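Local coordinates for protein extracellular ligand-binding receptor (Desulfohalobium retbaense DSM 5692, PDB 5ERE) that probably serves as an extracellular receptor of the leucine-binding protein family, binding ketoleucine in its periplasmic-binding-protein part and cytosine in a PAS-like sensor part, at residues Q21-E26 against Y248-G253; V25-A30 against S242-R247; A30-A35 against T265-L270; I106-G111 against Y260-T265; G294-T297 against D303-Y306. All coordinates share one frame; numbering follows the deposited sequence.

Interaction 1: residues Q21-E26 against Y248-G253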
# COMPACT_ATOMS: atom_id res chain seq x y z
N GLN A 21 23.52 -11.70 -3.67
CA GLN A 21 23.77 -10.36 -4.19
C GLN A 21 25.09 -10.33 -4.98
O GLN A 21 25.15 -9.71 -6.03
CB GLN A 21 23.79 -9.35 -3.06
CG GLN A 21 22.45 -9.17 -2.40
CD GLN A 21 22.54 -8.37 -1.08
OE1 GLN A 21 23.40 -8.62 -0.25
NE2 GLN A 21 21.67 -7.39 -0.93
N GLN A 22 26.12 -10.99 -4.46
CA GLN A 22 27.41 -11.10 -5.13
C GLN A 22 27.28 -11.77 -6.47
O GLN A 22 27.81 -11.28 -7.46
CB GLN A 22 28.38 -11.87 -4.26
CG GLN A 22 29.74 -12.22 -4.88
CD GLN A 22 30.36 -13.41 -4.17
OE1 GLN A 22 31.13 -13.24 -3.24
NE2 GLN A 22 29.99 -14.63 -4.59
N ARG A 23 26.61 -12.92 -6.49
CA ARG A 23 26.29 -13.61 -7.73
C ARG A 23 25.57 -12.74 -8.75
O ARG A 23 25.94 -12.72 -9.95
CB ARG A 23 25.43 -14.82 -7.38
CG ARG A 23 26.23 -15.89 -6.74
CD ARG A 23 25.34 -17.05 -6.29
NE ARG A 23 26.14 -18.16 -5.81
CZ ARG A 23 25.62 -19.26 -5.25
NH1 ARG A 23 24.32 -19.38 -5.08
NH2 ARG A 23 26.42 -20.23 -4.86
N ALA A 24 24.55 -11.99 -8.29
CA ALA A 24 23.77 -11.23 -9.24
C ALA A 24 24.59 -10.07 -9.84
O ALA A 24 24.47 -9.76 -11.02
CB ALA A 24 22.54 -10.75 -8.61
N VAL A 25 25.44 -9.47 -9.01
CA VAL A 25 26.30 -8.37 -9.41
C VAL A 25 27.31 -8.81 -10.44
O VAL A 25 27.57 -8.09 -11.41
CB VAL A 25 27.01 -7.78 -8.21
CG1 VAL A 25 28.18 -6.92 -8.61
CG2 VAL A 25 26.02 -6.97 -7.42
N GLU A 26 27.89 -9.99 -10.24
CA GLU A 26 28.91 -10.48 -11.13
C GLU A 26 28.28 -10.90 -12.43
O GLU A 26 28.85 -10.64 -13.48
CB GLU A 26 29.70 -11.62 -10.52
CG GLU A 26 30.45 -11.14 -9.28
CD GLU A 26 31.82 -11.73 -9.14
OE1 GLU A 26 32.76 -11.16 -9.75
OE2 GLU A 26 31.95 -12.75 -8.42
N TYR A 248 23.81 -20.70 -11.69
CA TYR A 248 24.09 -20.99 -10.28
C TYR A 248 23.30 -22.15 -9.66
O TYR A 248 23.61 -22.56 -8.54
CB TYR A 248 23.87 -19.73 -9.46
CG TYR A 248 24.88 -18.66 -9.79
CD1 TYR A 248 26.23 -18.87 -9.52
CD2 TYR A 248 24.50 -17.46 -10.38
CE1 TYR A 248 27.20 -17.88 -9.86
CE2 TYR A 248 25.45 -16.47 -10.70
CZ TYR A 248 26.79 -16.70 -10.44
OH TYR A 248 27.73 -15.74 -10.74
N GLY A 249 22.27 -22.63 -10.35
CA GLY A 249 21.60 -23.85 -9.98
C GLY A 249 20.37 -23.62 -9.12
O GLY A 249 19.72 -24.55 -8.74
N LEU A 250 20.05 -22.36 -8.87
CA LEU A 250 18.88 -22.00 -8.07
C LEU A 250 18.44 -20.60 -8.48
O LEU A 250 19.22 -19.80 -9.05
CB LEU A 250 19.16 -22.05 -6.56
CG LEU A 250 19.91 -20.84 -5.93
CD1 LEU A 250 20.11 -21.05 -4.41
CD2 LEU A 250 21.23 -20.65 -6.61
N GLU A 251 17.18 -20.34 -8.20
CA GLU A 251 16.50 -19.12 -8.55
C GLU A 251 16.97 -18.02 -7.61
O GLU A 251 17.25 -18.26 -6.43
CB GLU A 251 14.98 -19.32 -8.48
N PRO A 252 17.12 -16.81 -8.15
CA PRO A 252 17.47 -15.67 -7.30
C PRO A 252 16.24 -15.13 -6.60
O PRO A 252 15.20 -15.04 -7.24
CB PRO A 252 18.02 -14.66 -8.29
CG PRO A 252 17.27 -14.95 -9.57
CD PRO A 252 16.87 -16.40 -9.55
N GLY A 253 16.34 -14.77 -5.32
CA GLY A 253 15.26 -14.08 -4.67
C GLY A 253 15.35 -12.57 -4.82
O GLY A 253 16.04 -12.07 -5.69
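Arg23, on helix 15-32, faces Tyr248, the last residue of helix 239-248, with their CA atoms 8.1 Å apart, and beyond Tyr248 the chain turns through Gly249, whose positive phi suits a residue without a side chain. The two side chains run past each other in opposite directions. Arg23 starts with CG anti to its carbonyl carbon (chi1 -73°) and is extended from there to NE, which lays its aliphatic part across one face of the tyrosine ring. CG sits nearly over the ring centre, 3.8 Å from the Tyr248 centroid and 13° off the normal, a CH-pi contact. On one side of it Arg23 CB reaches Tyr248 CE2 at 3.7 Å; on the other, Arg23 NE passes 3.8 Å from Tyr248 CD1. The guanidinium continues almost parallel to the ring, its plane turned by 11°, and has Tyr248 CB over one face. At its far end Arg23 NH1 touches Leu250 CD2 at 3.7 Å, the leucine crossing at about a right angle. Phe244, one turn earlier on the same helix as Tyr248, touches both. A serine in place of Tyr248 takes the ring from beside the arginine's CG, CD and NE and would probably leave the outer part of that chain freer to turn. The contact rests on dispersion between methylenes and a pi face, using the arginine's hydrocarbon length while its charge stays near the surface.

Interaction 2: residues V25-A30 against S242-R247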
# COMPACT_ATOMS: atom_id res chain seq x y z
N VAL A 25 25.44 -9.47 -9.01
CA VAL A 25 26.30 -8.37 -9.41
C VAL A 25 27.31 -8.81 -10.44
O VAL A 25 27.57 -8.09 -11.41
CB VAL A 25 27.01 -7.78 -8.21
CG1 VAL A 25 28.18 -6.92 -8.61
CG2 VAL A 25 26.02 -6.97 -7.42
N GLU A 26 27.89 -9.99 -10.24
CA GLU A 26 28.91 -10.48 -11.13
C GLU A 26 28.28 -10.90 -12.43
O GLU A 26 28.85 -10.64 -13.48
CB GLU A 26 29.70 -11.62 -10.52
CG GLU A 26 30.45 -11.14 -9.28
CD GLU A 26 31.82 -11.73 -9.14
OE1 GLU A 26 32.76 -11.16 -9.75
OE2 GLU A 26 31.95 -12.75 -8.42
N LEU A 27 27.10 -11.51 -12.38
CA LEU A 27 26.39 -11.88 -13.61
C LEU A 27 26.03 -10.64 -14.47
O LEU A 27 26.20 -10.62 -15.70
CB LEU A 27 25.16 -12.69 -13.24
CG LEU A 27 24.36 -13.29 -14.38
CD1 LEU A 27 25.17 -14.35 -15.08
CD2 LEU A 27 23.12 -13.90 -13.81
N ALA A 28 25.55 -9.61 -13.79
CA ALA A 28 25.14 -8.35 -14.38
C ALA A 28 26.31 -7.62 -15.07
O ALA A 28 26.15 -7.02 -16.14
CB ALA A 28 24.53 -7.47 -13.32
N LEU A 29 27.48 -7.67 -14.44
CA LEU A 29 28.64 -6.94 -14.94
C LEU A 29 29.24 -7.59 -16.17
O LEU A 29 29.64 -6.90 -17.10
CB LEU A 29 29.72 -6.83 -13.87
CG LEU A 29 29.96 -5.38 -13.46
CD1 LEU A 29 28.74 -4.92 -12.70
CD2 LEU A 29 31.22 -5.24 -12.62
N ALA A 30 29.32 -8.91 -16.15
CA ALA A 30 29.86 -9.66 -17.26
C ALA A 30 29.13 -9.32 -18.58
O ALA A 30 29.78 -9.13 -19.60
CB ALA A 30 29.77 -11.15 -16.96
N SER A 242 16.11 -16.62 -15.27
CA SER A 242 16.61 -17.78 -15.99
C SER A 242 18.12 -17.82 -16.18
O SER A 242 18.71 -18.89 -16.05
CB SER A 242 15.94 -17.85 -17.36
OG SER A 242 16.43 -18.95 -18.08
N ALA A 243 18.74 -16.70 -16.51
CA ALA A 243 20.21 -16.66 -16.57
C ALA A 243 20.87 -17.04 -15.23
O ALA A 243 21.86 -17.76 -15.19
CB ALA A 243 20.69 -15.27 -16.99
N PHE A 244 20.34 -16.51 -14.14
CA PHE A 244 20.89 -16.75 -12.81
C PHE A 244 20.69 -18.23 -12.43
O PHE A 244 21.62 -18.93 -12.03
CB PHE A 244 20.22 -15.81 -11.82
CG PHE A 244 20.77 -15.89 -10.44
CD1 PHE A 244 20.44 -16.95 -9.61
CD2 PHE A 244 21.59 -14.89 -9.96
CE1 PHE A 244 20.93 -17.03 -8.31
CE2 PHE A 244 22.07 -14.94 -8.69
CZ PHE A 244 21.74 -16.02 -7.85
N THR A 245 19.49 -18.72 -12.67
CA THR A 245 19.14 -20.10 -12.34
C THR A 245 20.00 -21.08 -13.08
O THR A 245 20.46 -22.06 -12.51
CB THR A 245 17.69 -20.35 -12.66
OG1 THR A 245 16.89 -19.48 -11.87
CG2 THR A 245 17.28 -21.80 -12.41
N ASP A 246 20.23 -20.81 -14.37
CA ASP A 246 21.01 -21.72 -15.19
C ASP A 246 22.46 -21.75 -14.75
O ASP A 246 23.10 -22.80 -14.74
CB ASP A 246 20.95 -21.33 -16.68
CG ASP A 246 19.56 -21.53 -17.29
OD1 ASP A 246 18.77 -22.32 -16.74
OD2 ASP A 246 19.26 -20.90 -18.32
N ARG A 247 23.00 -20.58 -14.42
CA ARG A 247 24.40 -20.51 -14.06
C ARG A 247 24.65 -21.08 -12.63
O ARG A 247 25.59 -21.83 -12.39
CB ARG A 247 24.88 -19.06 -14.11
CG ARG A 247 26.35 -18.92 -13.82
CD ARG A 247 26.79 -17.50 -13.92
NE ARG A 247 28.23 -17.46 -14.09
CZ ARG A 247 28.83 -17.83 -15.21
NH1 ARG A 247 28.10 -18.23 -16.25
NH2 ARG A 247 30.16 -17.79 -15.29
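Leu27 reaches from helix 15-32 to helix 239-248 with both of its methyl groups. CD2 settles over the backbone at Phe244, 3.8 Å from Phe244 CA, and also meets Phe244 CB at 4.0 Å. The methyl CB of Ala243 lies 4.2 Å from the same Leu27 CD2; so small a residue leaves room for the branched tip to approach the helix backbone. The other methyl, Leu27 CD1, packs on the aliphatic part of Arg247, 3.7 Å from Arg247 CD, as the two side chains slide past each other in opposite directions. What puts the fork there is the first torsion of Leu27, with CG anti to the backbone N (chi1 -174°), which carries the branch point across to helix 239-248. Arg247 also has CG anti to its N and is extended from CG to NE, offering methylenes to the leucine at an exposed edge. The Phe244 ring, met obliquely by the CD2 methyl, also packs on Tyr248 and Pro252. The short helical segments are 10.9 Å apart at closest approach, and their N-to-C directions make an angle of 113°. Elsewhere on the same turns of helix 15-32, Val25 and Leu29 rest on Ile38 of strand 37-42, while Ala28 packs on Tyr260 and Cys263 of helix 254-271, placing this helix between the sheet edge and two helices that follow each other in the chain.

Interaction 3: residues A30-A35 against T265-L270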
# COMPACT_ATOMS: atom_id res chain seq x y z
N ALA A 30 29.32 -8.91 -16.15
CA ALA A 30 29.86 -9.66 -17.26
C ALA A 30 29.13 -9.32 -18.58
O ALA A 30 29.78 -9.13 -19.60
CB ALA A 30 29.77 -11.15 -16.96
N GLU A 31 27.80 -9.21 -18.52
CA GLU A 31 26.98 -8.99 -19.72
C GLU A 31 26.96 -7.53 -20.19
O GLU A 31 26.93 -7.27 -21.39
CB GLU A 31 25.54 -9.48 -19.48
CG GLU A 31 24.72 -8.66 -18.48
CD GLU A 31 23.22 -8.71 -18.74
OE1 GLU A 31 22.61 -9.80 -18.62
OE2 GLU A 31 22.64 -7.65 -19.07
N SER A 32 26.95 -6.59 -19.24
CA SER A 32 26.84 -5.16 -19.55
C SER A 32 28.09 -4.62 -20.25
O SER A 32 28.07 -3.52 -20.79
CB SER A 32 26.59 -4.36 -18.27
OG SER A 32 25.21 -4.12 -18.09
N GLY A 33 29.17 -5.40 -20.22
CA GLY A 33 30.43 -5.00 -20.81
C GLY A 33 31.34 -4.35 -19.78
O GLY A 33 32.41 -3.84 -20.13
N SER A 34 30.90 -4.37 -18.52
CA SER A 34 31.72 -3.90 -17.41
C SER A 34 32.03 -2.40 -17.49
O SER A 34 33.20 -2.02 -17.61
CB SER A 34 33.03 -4.69 -17.36
OG SER A 34 32.79 -6.08 -17.58
N ALA A 35 31.00 -1.55 -17.43
CA ALA A 35 31.22 -0.10 -17.36
C ALA A 35 31.98 0.32 -16.09
O ALA A 35 32.48 1.44 -16.01
CB ALA A 35 29.88 0.66 -17.44
N THR A 265 21.46 -0.24 -14.03
CA THR A 265 21.19 1.18 -14.13
C THR A 265 22.44 1.99 -13.79
O THR A 265 22.67 3.01 -14.42
CB THR A 265 20.00 1.56 -13.25
OG1 THR A 265 20.28 1.24 -11.88
CG2 THR A 265 18.77 0.81 -13.75
N LEU A 266 23.23 1.55 -12.82
CA LEU A 266 24.46 2.25 -12.48
C LEU A 266 25.48 2.18 -13.60
O LEU A 266 26.22 3.13 -13.82
CB LEU A 266 25.07 1.68 -11.20
CG LEU A 266 26.23 2.45 -10.57
CD1 LEU A 266 25.80 3.86 -10.19
CD2 LEU A 266 26.72 1.73 -9.30
N SER A 267 25.56 1.04 -14.27
CA SER A 267 26.38 0.88 -15.46
C SER A 267 26.04 1.93 -16.49
O SER A 267 26.94 2.55 -17.08
CB SER A 267 26.20 -0.49 -16.10
OG SER A 267 26.97 -1.46 -15.45
N ARG A 268 24.74 2.12 -16.73
CA ARG A 268 24.28 3.05 -17.76
C ARG A 268 24.66 4.46 -17.29
O ARG A 268 25.16 5.24 -18.08
CB ARG A 268 22.77 2.93 -18.03
CG ARG A 268 22.30 1.69 -18.85
CD ARG A 268 20.88 1.13 -18.45
NE ARG A 268 19.86 2.18 -18.38
CZ ARG A 268 18.67 2.07 -17.78
NH1 ARG A 268 18.29 0.94 -17.20
NH2 ARG A 268 17.85 3.12 -17.81
N ALA A 269 24.47 4.76 -15.99
CA ALA A 269 24.86 6.08 -15.46
C ALA A 269 26.35 6.36 -15.63
O ALA A 269 26.73 7.47 -15.98
CB ALA A 269 24.47 6.23 -13.95
N LEU A 270 27.21 5.39 -15.39
CA LEU A 270 28.64 5.67 -15.43
C LEU A 270 29.14 5.80 -16.89
O LEU A 270 30.04 6.58 -17.16
CB LEU A 270 29.42 4.62 -14.62
CG LEU A 270 29.12 4.64 -13.10
CD1 LEU A 270 29.78 3.49 -12.33
CD2 LEU A 270 29.61 5.94 -12.52
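Ser267, on helix 254-271, meets the chain where helix 15-32 ends and turns toward strand 37-42. Its CA lies 5.3 Å from the CA of Ala35, a close approach made possible by two small side chains. From its CB outward, Ser267 first touches the methyl group of Ala35, with 4.1 Å between Ser267 CB and Ala35 CB. The next atom, OG, stands anti to the carbonyl carbon (chi1 -82°), beside the backbone N. This torsion turns the hydroxyl back along its own helix, where it hydrogen-bonds to the carbonyl O of Cys263, one turn earlier. With its polar end engaged in this way, the serine can sit buried and meet its neighbours by van der Waals contact alone: Ser267 OG is 4.1 Å from Ser32 CB and a similar distance from the Ala35 methyl. That methyl also lies against the helix backbone, Ala35 CB approaching Ser267 O at 3.5 Å.

The approach is arranged by the turn. Gly33 leaves the helix with positive phi, where a CB would crowd the preceding carbonyl O, a clash that glycine avoids. The CB of Ser34 points away from helix 254-271, and its OG is bonded to the carbonyl O of Leu29. Ala35 is thereby brought back to face Ser267. Phe36, next in the chain, touches both Ser267 and Leu270. The arrangement is that of a helix-to-strand connection in an alpha/beta domain of periplasmic-binding-protein type, in which the turn after helix 15-32 is packed on a neighbouring helix just before the chain enters strand 37-42 of the parallel sheet.

Interaction 4: residues I106-G111 against Y260-T265. With EDO (1,2-ethanediol), chain G.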
# COMPACT_ATOMS: atom_id res chain seq x y z
N ILE A 106 20.88 6.83 -2.65
CA ILE A 106 19.77 6.34 -3.40
C ILE A 106 19.42 4.99 -2.79
O ILE A 106 20.31 4.24 -2.45
CB ILE A 106 20.12 6.19 -4.89
CG1 ILE A 106 20.24 7.57 -5.55
CG2 ILE A 106 19.09 5.30 -5.63
CD1 ILE A 106 18.92 8.31 -5.75
N ARG A 107 18.14 4.70 -2.67
CA ARG A 107 17.70 3.43 -2.10
C ARG A 107 16.77 2.65 -3.03
O ARG A 107 15.72 3.14 -3.44
CB ARG A 107 16.99 3.68 -0.78
CG ARG A 107 16.33 2.40 -0.30
CD ARG A 107 15.88 2.49 1.12
NE ARG A 107 14.84 3.48 1.36
CZ ARG A 107 14.01 3.44 2.39
NH1 ARG A 107 14.08 2.44 3.28
NH2 ARG A 107 13.09 4.40 2.53
N LEU A 108 17.14 1.41 -3.30
CA LEU A 108 16.35 0.55 -4.17
C LEU A 108 15.29 -0.27 -3.42
O LEU A 108 14.43 -0.86 -4.04
CB LEU A 108 17.26 -0.41 -4.94
CG LEU A 108 17.73 0.09 -6.30
CD1 LEU A 108 18.81 1.04 -6.09
CD2 LEU A 108 18.24 -1.09 -7.17
N THR A 109 15.35 -0.26 -2.09
CA THR A 109 14.42 -1.08 -1.27
C THR A 109 13.24 -0.25 -0.81
O THR A 109 13.41 0.84 -0.25
CB THR A 109 15.15 -1.66 -0.04
OG1 THR A 109 16.42 -2.21 -0.43
CG2 THR A 109 14.31 -2.68 0.74
N VAL A 110 12.03 -0.75 -1.04
CA VAL A 110 10.83 -0.13 -0.51
C VAL A 110 10.88 -0.14 1.02
O VAL A 110 11.25 -1.14 1.64
CB VAL A 110 9.56 -0.83 -1.02
CG1 VAL A 110 8.32 -0.38 -0.23
CG2 VAL A 110 9.33 -0.52 -2.50
N GLY A 111 10.49 0.99 1.60
CA GLY A 111 10.58 1.17 3.04
C GLY A 111 9.61 0.40 3.94
O GLY A 111 8.55 -0.04 3.51
N TYR A 260 20.75 -6.94 -9.34
CA TYR A 260 20.87 -6.92 -10.78
C TYR A 260 20.39 -5.58 -11.36
O TYR A 260 21.05 -5.02 -12.25
CB TYR A 260 20.08 -8.09 -11.42
CG TYR A 260 20.10 -8.08 -12.92
CD1 TYR A 260 21.15 -8.67 -13.62
CD2 TYR A 260 19.09 -7.46 -13.66
CE1 TYR A 260 21.19 -8.65 -15.03
CE2 TYR A 260 19.12 -7.43 -15.07
CZ TYR A 260 20.17 -8.04 -15.74
OH TYR A 260 20.21 -8.03 -17.12
N ASP A 261 19.25 -5.06 -10.91
CA ASP A 261 18.79 -3.76 -11.43
C ASP A 261 19.69 -2.60 -11.01
O ASP A 261 19.85 -1.62 -11.77
CB ASP A 261 17.36 -3.44 -11.00
CG ASP A 261 16.32 -4.19 -11.81
OD1 ASP A 261 16.70 -4.99 -12.69
OD2 ASP A 261 15.11 -3.97 -11.55
N LEU A 262 20.29 -2.69 -9.84
CA LEU A 262 21.28 -1.70 -9.47
C LEU A 262 22.44 -1.68 -10.44
O LEU A 262 22.87 -0.61 -10.86
CB LEU A 262 21.82 -1.95 -8.08
CG LEU A 262 23.11 -1.16 -7.81
CD1 LEU A 262 22.79 0.30 -7.87
CD2 LEU A 262 23.63 -1.52 -6.48
N CYS A 263 22.99 -2.86 -10.77
CA CYS A 263 24.14 -2.88 -11.70
C CYS A 263 23.78 -2.39 -13.06
O CYS A 263 24.56 -1.68 -13.69
CB CYS A 263 24.78 -4.26 -11.83
SG CYS A 263 25.40 -4.83 -10.28
N THR A 264 22.60 -2.77 -13.54
CA THR A 264 22.16 -2.38 -14.88
C THR A 264 22.10 -0.86 -15.01
O THR A 264 22.61 -0.27 -15.96
CB THR A 264 20.77 -3.01 -15.19
OG1 THR A 264 20.95 -4.42 -15.36
CG2 THR A 264 20.14 -2.41 -16.42
N THR A 265 21.46 -0.24 -14.03
CA THR A 265 21.19 1.18 -14.13
C THR A 265 22.44 1.99 -13.79
O THR A 265 22.67 3.01 -14.42
CB THR A 265 20.00 1.56 -13.25
OG1 THR A 265 20.28 1.24 -11.88
CG2 THR A 265 18.77 0.81 -13.75
C1 EDO G . 10.85 4.08 6.04
O1 EDO G . 9.84 3.22 6.59
C2 EDO G . 12.17 3.66 6.66
O2 EDO G . 13.19 3.61 5.65
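Leu108 and Leu262 meet across this contact, while the guanidinium of Arg107, the neighbour of Leu108 in the chain, faces elsewhere. Over one face of that guanidinium, toward its rim, lies Gly111 N; near its plane, at the edge, is a bound 1,2-ethanediol, probably from the crystallisation liquor. On helix 254-271, Thr264 OG1 lies over one face of the Tyr260 ring, offset toward its rim. Arg107 NH1 donates to O2 of the diol at 2.8 Å, and Arg107 NH2 adds a weak bond to the same oxygen. The arginine also pairs through NE with Asp303 and through NH1 with Ser94 O, and its chain bends at chi3 (65°) on the way to them. A methionine here would probably leave Asp303 with Arg99 but without this second arginine, and Ser94 O without this donor.

Leu108 points the opposite way, into the buried interface. Its CD2 lies 3.7 Å from Leu262 N and 3.8 Å from Leu262 CB, the side chains crossing at about a right angle; Val90 touches both. Asp261 turns its carboxylate to the backbone N atoms of Ala292 and Leu293. A helix packed by aliphatic side chains on a parallel sheet and the residues leaving it is the alpha/beta layering of a periplasmic-binding-protein lobe. Here edge strand 106-107 passes into a segment whose Thr109 bonds to Ser94, a residue of the ketoleucine pocket.

Interaction 5: residues G294-T297 against D303-Y306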
# COMPACT_ATOMS: atom_id res chain seq x y z
N GLY A 294 10.69 -5.04 -12.12
CA GLY A 294 9.49 -4.48 -12.69
C GLY A 294 9.68 -2.99 -12.89
O GLY A 294 10.80 -2.53 -13.05
N LYS A 295 8.58 -2.25 -12.90
CA LYS A 295 8.60 -0.81 -13.03
C LYS A 295 8.92 -0.19 -11.68
O LYS A 295 8.15 -0.35 -10.72
CB LYS A 295 7.27 -0.30 -13.57
CG LYS A 295 7.25 1.20 -13.79
CD LYS A 295 5.92 1.65 -14.38
CE LYS A 295 5.81 3.15 -14.33
NZ LYS A 295 4.38 3.52 -14.37
N VAL A 296 10.07 0.48 -11.61
CA VAL A 296 10.59 1.11 -10.41
C VAL A 296 10.59 2.62 -10.60
O VAL A 296 11.13 3.10 -11.58
CB VAL A 296 12.04 0.65 -10.06
CG1 VAL A 296 12.58 1.47 -8.82
CG2 VAL A 296 12.09 -0.88 -9.82
N THR A 297 10.00 3.36 -9.65
CA THR A 297 9.92 4.83 -9.73
C THR A 297 10.65 5.42 -8.55
O THR A 297 10.38 5.04 -7.42
CB THR A 297 8.48 5.31 -9.73
OG1 THR A 297 7.80 4.74 -10.85
CG2 THR A 297 8.40 6.82 -9.79
N ASP A 303 14.15 7.57 -3.10
CA ASP A 303 13.60 6.31 -2.61
C ASP A 303 12.83 5.64 -3.71
O ASP A 303 11.93 6.27 -4.26
CB ASP A 303 12.63 6.52 -1.43
CG ASP A 303 13.30 6.55 -0.08
OD1 ASP A 303 14.46 6.12 0.07
OD2 ASP A 303 12.63 7.01 0.87
N ALA A 304 13.15 4.38 -4.02
CA ALA A 304 12.38 3.60 -4.98
C ALA A 304 10.98 3.28 -4.47
O ALA A 304 10.74 3.16 -3.28
CB ALA A 304 13.11 2.30 -5.31
N SER A 305 10.06 3.09 -5.41
CA SER A 305 8.73 2.58 -5.09
C SER A 305 8.30 1.61 -6.19
O SER A 305 8.51 1.86 -7.38
CB SER A 305 7.74 3.76 -4.95
OG SER A 305 6.42 3.34 -5.06
N TYR A 306 7.70 0.50 -5.78
CA TYR A 306 7.13 -0.46 -6.71
C TYR A 306 6.12 -1.33 -5.94
O TYR A 306 6.20 -1.44 -4.71
CB TYR A 306 8.20 -1.33 -7.36
CG TYR A 306 9.36 -1.76 -6.49
CD1 TYR A 306 10.52 -1.00 -6.42
CD2 TYR A 306 9.31 -2.96 -5.78
CE1 TYR A 306 11.59 -1.40 -5.68
CE2 TYR A 306 10.40 -3.37 -5.01
CZ TYR A 306 11.53 -2.57 -4.95
OH TYR A 306 12.66 -2.92 -4.25
O HOH W 1 6.65 1.62 -9.83
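Thr297 and Ser305 form an antiparallel hydrogen-bonded pair, each giving its N-H to the carbonyl of the other. Thr297 N donates to Ser305 O at 3.1 Å, nearly straight at 172° and in the carbonyl plane. The return bond, Ser305 N to Thr297 O, is shorter at 2.8 Å but more bent, 133° at the hydrogen, and its donor is tilted from the carbonyl plane. One water ties the other end together: it donates to Lys295 O at 2.6 Å and to Ser305 O, and accepts a weak bond from Thr297 OG1. Ser305 O is thus held by both an amide and the water, and Lys295 O finds its donor in the water. Backbone bonds of Val296 with Phe289 and of Ala304 with Arg107 tie the hairpin to its neighbours on its outer sides too, and Thr297 OG1 has a further weak bond with Thr288 OG1.

Val296 CG1 meets Ala304 CB at 3.6 Å, and its other methyl, Val296 CG2, lies 3.7 Å from Tyr306 CD1, valine and tyrosine running side by side. Tyr306 CG stands between its backbone N and carbonyl carbon (chi1 38°), which lets the ring extend beside the valine while its OH bonds to Leu108 O. Asp303 points away, and its OD1 makes salt bridges with Arg99 and Arg107. Beta-branched valine and threonine suit the extended backbone, and the small alanine leaves room for the valine methyl. The arrangement is a beta hairpin of strands 296-298 and 304-314, within the mixed sheet of the periplasmic-binding-protein part.

Interactions 1, 2 and 3 are spaced along helix 15-32 and its exit turn, the first two against helix 239-248 and the loop after it, the third against helix 254-271. Interaction 4 takes up the latter helix nearer its start and is the buried one; interaction 1 lies at the surface, and the remaining three are partly buried. Chemistry follows place: an arginine spread on an aromatic ring outside, leucine packing within, small side chains where a helix and a turn come close, and paired amides with a water in interaction 5. Interactions 4 and 5 are joined directly by hydrogen bonds.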